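Local structure of trimethylamine-N-oxide reductase (Haemophilus influenzae, 7L5I) at residues P96-R104 / A477-I485. The protein probably reduces trimethylamine N-oxide or related oxides at a molybdenum centre held by two molybdopterin guanine dinucleotides. Numbering follows the deposited sequence.
Sequences PGKSDTTMR and AFQKPDVVI
Arg104 joins the loop between helix 90-94 and strand 109-111 to the chain entering strand 483-488, both in the molybdopterin oxidoreductase family region, by inserting its guanidinium among backbone carbonyls. NH1 and NH2 converge end-on on one acceptor, Pro481 O, at 2.8 and 2.9 Å; this oxygen lies only 3° out of the guanidinium plane. NH1 also donates to Phe478 O (2.8 Å), which is tilted from that plane, so NH1 ties a carbonyl within the type I turn Ala477-Lys480 to the one just after it. A chain extended from CG to NE (chi2 176°) carries the group there. Its faces are sandwiched: Val484 CG2 sits over the centre of one, while Thr101 CG2 lies near the rim of the other. Placed between the backbone N and the carbonyl carbon (chi1 59°), Thr101 OG1 donates to Gln479 O at 2.6 Å, in the carbonyl plane on a lone pair. The side chain of Gln479 passes obliquely across Thr102, NE2 3.7 Å from its CA. Water joins Ser99 N to Asp482 O, and a second water joins Gln479 NE2 to Arg104 O. Beyond the turn, Asp499 forms a salt bridge with Arg104 NH2 and accepts from Val484 N, while strand 483-488 runs between parallel strands 456-460 and 500-503 of the mixed sheet.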
loop_
_atom_site.group_PDB
_atom_site.type_symbol
_atom_site.label_atom_id
_atom_site.label_comp_id
_atom_site.label_asym_id
_atom_site.label_seq_id
_atom_site.Cartn_x
_atom_site.Cartn_y
_atom_site.Cartn_z
ATOM N N PRO A 96 -13.505 -30.659 13.273
ATOM C CA PRO A 96 -13.712 -29.292 12.783
ATOM C C PRO A 96 -14.012 -28.330 13.919
ATOM O O PRO A 96 -14.946 -28.544 14.701
ATOM C CB PRO A 96 -14.899 -29.438 11.825
ATOM C CG PRO A 96 -14.853 -30.858 11.397
ATOM C CD PRO A 96 -14.399 -31.622 12.596
ATOM N N GLY A 97 -13.223 -27.245 13.978
ATOM C CA GLY A 97 -13.373 -26.207 14.979
ATOM C C GLY A 97 -12.901 -26.604 16.358
ATOM O O GLY A 97 -13.044 -25.809 17.299
ATOM N N LYS A 98 -12.330 -27.797 16.500
ATOM C CA LYS A 98 -11.838 -28.292 17.783
ATOM C C LYS A 98 -10.485 -28.962 17.601
ATOM O O LYS A 98 -10.126 -29.838 18.400
ATOM C CB LYS A 98 -12.836 -29.261 18.384
ATOM C CG LYS A 98 -14.135 -28.585 18.723
ATOM C CD LYS A 98 -15.127 -29.539 19.349
ATOM C CE LYS A 98 -16.531 -28.955 19.273
ATOM N NZ LYS A 98 -17.567 -29.856 19.849
ATOM N N SER A 99 -9.741 -28.590 16.578
ATOM C CA SER A 99 -8.493 -29.251 16.243
ATOM C C SER A 99 -7.320 -28.673 17.027
ATOM O O SER A 99 -7.441 -27.676 17.736
ATOM C CB SER A 99 -8.208 -29.110 14.744
ATOM O OG SER A 99 -7.823 -27.782 14.431
ATOM N N ASP A 100 -6.166 -29.333 16.878
ATOM C CA ASP A 100 -4.874 -28.827 17.362
ATOM C C ASP A 100 -4.428 -27.751 16.385
ATOM O O ASP A 100 -3.949 -28.054 15.282
ATOM C CB ASP A 100 -3.839 -29.944 17.448
ATOM C CG ASP A 100 -2.441 -29.426 17.792
ATOM O OD1 ASP A 100 -2.293 -28.217 18.082
ATOM O OD2 ASP A 100 -1.484 -30.237 17.781
ATOM N N THR A 101 -4.632 -26.491 16.753
ATOM C CA THR A 101 -4.383 -25.409 15.796
ATOM C C THR A 101 -2.912 -25.106 15.616
ATOM O O THR A 101 -2.566 -24.323 14.723
ATOM C CB THR A 101 -5.102 -24.145 16.244
ATOM O OG1 THR A 101 -4.608 -23.798 17.536
ATOM C CG2 THR A 101 -6.594 -24.381 16.294
ATOM N N THR A 102 -2.031 -25.705 16.427
ATOM C CA THR A 102 -0.612 -25.526 16.173
ATOM C C THR A 102 -0.167 -26.278 14.935
ATOM O O THR A 102 0.977 -26.109 14.497
ATOM C CB THR A 102 0.237 -25.978 17.365
ATOM O OG1 THR A 102 0.194 -27.399 17.467
ATOM C CG2 THR A 102 -0.288 -25.355 18.639
ATOM N N MET A 103 -1.038 -27.098 14.361
ATOM C CA MET A 103 -0.748 -27.737 13.093
ATOM C C MET A 103 -0.991 -26.817 11.898
ATOM O O MET A 103 -0.662 -27.202 10.778
ATOM C CB MET A 103 -1.588 -29.006 12.946
ATOM C CG MET A 103 -1.184 -30.121 13.901
ATOM S SD MET A 103 0.466 -30.754 13.545
ATOM C CE MET A 103 0.238 -31.447 11.907
ATOM N N ARG A 104 -1.526 -25.616 12.099
ATOM C CA ARG A 104 -1.663 -24.695 10.980
ATOM C C ARG A 104 -0.280 -24.379 10.420
ATOM O O ARG A 104 0.664 -24.116 11.174
ATOM C CB ARG A 104 -2.380 -23.414 11.410
ATOM C CG ARG A 104 -3.861 -23.608 11.540
ATOM C CD ARG A 104 -4.609 -22.370 12.052
ATOM N NE ARG A 104 -6.014 -22.730 12.275
ATOM C CZ ARG A 104 -6.766 -22.344 13.295
ATOM N NH1 ARG A 104 -6.293 -21.548 14.241
ATOM N NH2 ARG A 104 -8.027 -22.758 13.367
ATOM N N ALA A 477 -0.512 -15.899 16.469
ATOM C CA ALA A 477 -1.833 -15.295 16.480
ATOM C C ALA A 477 -2.840 -16.141 15.715
ATOM O O ALA A 477 -3.995 -16.275 16.129
ATOM C CB ALA A 477 -1.753 -13.893 15.864
ATOM N N PHE A 478 -2.425 -16.703 14.597
ATOM C CA PHE A 478 -3.332 -17.502 13.786
ATOM C C PHE A 478 -3.580 -18.882 14.349
ATOM O O PHE A 478 -4.381 -19.627 13.773
ATOM C CB PHE A 478 -2.795 -17.597 12.355
ATOM C CG PHE A 478 -3.403 -16.584 11.453
ATOM C CD1 PHE A 478 -3.148 -15.235 11.646
ATOM C CD2 PHE A 478 -4.264 -16.962 10.443
ATOM C CE1 PHE A 478 -3.734 -14.267 10.835
ATOM C CE2 PHE A 478 -4.863 -15.991 9.618
ATOM C CZ PHE A 478 -4.606 -14.651 9.824
ATOM N N GLN A 479 -2.931 -19.242 15.450
ATOM C CA GLN A 479 -3.318 -20.444 16.192
ATOM C C GLN A 479 -4.507 -20.219 17.110
ATOM O O GLN A 479 -5.041 -21.186 17.646
ATOM C CB GLN A 479 -2.145 -20.953 17.020
ATOM C CG GLN A 479 -0.988 -21.356 16.138
ATOM C CD GLN A 479 0.265 -21.717 16.900
ATOM O OE1 GLN A 479 0.378 -21.487 18.110
ATOM N NE2 GLN A 479 1.223 -22.283 16.188
ATOM N N LYS A 480 -4.950 -18.991 17.292
ATOM C CA LYS A 480 -5.981 -18.720 18.280
ATOM C C LYS A 480 -7.392 -18.986 17.757
ATOM O O LYS A 480 -8.233 -19.505 18.509
ATOM C CB LYS A 480 -5.871 -17.276 18.777
ATOM C CG LYS A 480 -4.647 -17.016 19.651
ATOM C CD LYS A 480 -4.612 -17.977 20.833
ATOM C CE LYS A 480 -3.684 -17.511 21.943
ATOM N NZ LYS A 480 -3.679 -18.511 23.059
ATOM N N PRO A 481 -7.712 -18.673 16.505
ATOM C CA PRO A 481 -9.090 -18.887 16.053
ATOM C C PRO A 481 -9.463 -20.358 15.982
ATOM O O PRO A 481 -8.617 -21.228 15.775
ATOM C CB PRO A 481 -9.116 -18.252 14.657
ATOM C CG PRO A 481 -7.988 -17.228 14.664
ATOM C CD PRO A 481 -6.932 -17.885 15.525
ATOM N N ASP A 482 -10.774 -20.611 16.136
ATOM C CA ASP A 482 -11.316 -21.947 15.918
ATOM C C ASP A 482 -11.265 -22.348 14.447
ATOM O O ASP A 482 -11.057 -23.519 14.131
ATOM C CB ASP A 482 -12.761 -22.022 16.401
ATOM C CG ASP A 482 -12.905 -21.863 17.900
ATOM O OD1 ASP A 482 -11.900 -21.987 18.617
ATOM O OD2 ASP A 482 -14.051 -21.639 18.362
ATOM N N VAL A 483 -11.519 -21.405 13.534
ATOM C CA VAL A 483 -11.545 -21.703 12.105
ATOM C C VAL A 483 -10.929 -20.532 11.339
ATOM O O VAL A 483 -11.160 -19.364 11.670
ATOM C CB VAL A 483 -12.975 -22.030 11.626
ATOM C CG1 VAL A 483 -13.921 -20.862 11.855
ATOM C CG2 VAL A 483 -12.963 -22.426 10.190
ATOM N N VAL A 484 -10.112 -20.860 10.332
ATOM C CA VAL A 484 -9.461 -19.892 9.454
ATOM C C VAL A 484 -9.764 -20.317 8.026
ATOM O O VAL A 484 -9.408 -21.425 7.622
ATOM C CB VAL A 484 -7.937 -19.818 9.681
ATOM C CG1 VAL A 484 -7.285 -18.871 8.660
ATOM C CG2 VAL A 484 -7.632 -19.353 11.101
ATOM N N ILE A 485 -10.438 -19.446 7.273
ATOM C CA ILE A 485 -10.841 -19.728 5.900
ATOM C C ILE A 485 -10.182 -18.704 4.977
ATOM O O ILE A 485 -10.153 -17.507 5.295
ATOM C CB ILE A 485 -12.379 -19.652 5.744
ATOM C CG1 ILE A 485 -13.042 -20.564 6.763
ATOM C CG2 ILE A 485 -12.775 -20.030 4.333
ATOM C CD1 ILE A 485 -14.280 -19.951 7.362
HETATM O O HOH W 1 -9.882 -25.877 15.141
HETATM O O HOH W 2 0.928 -22.649 13.647
#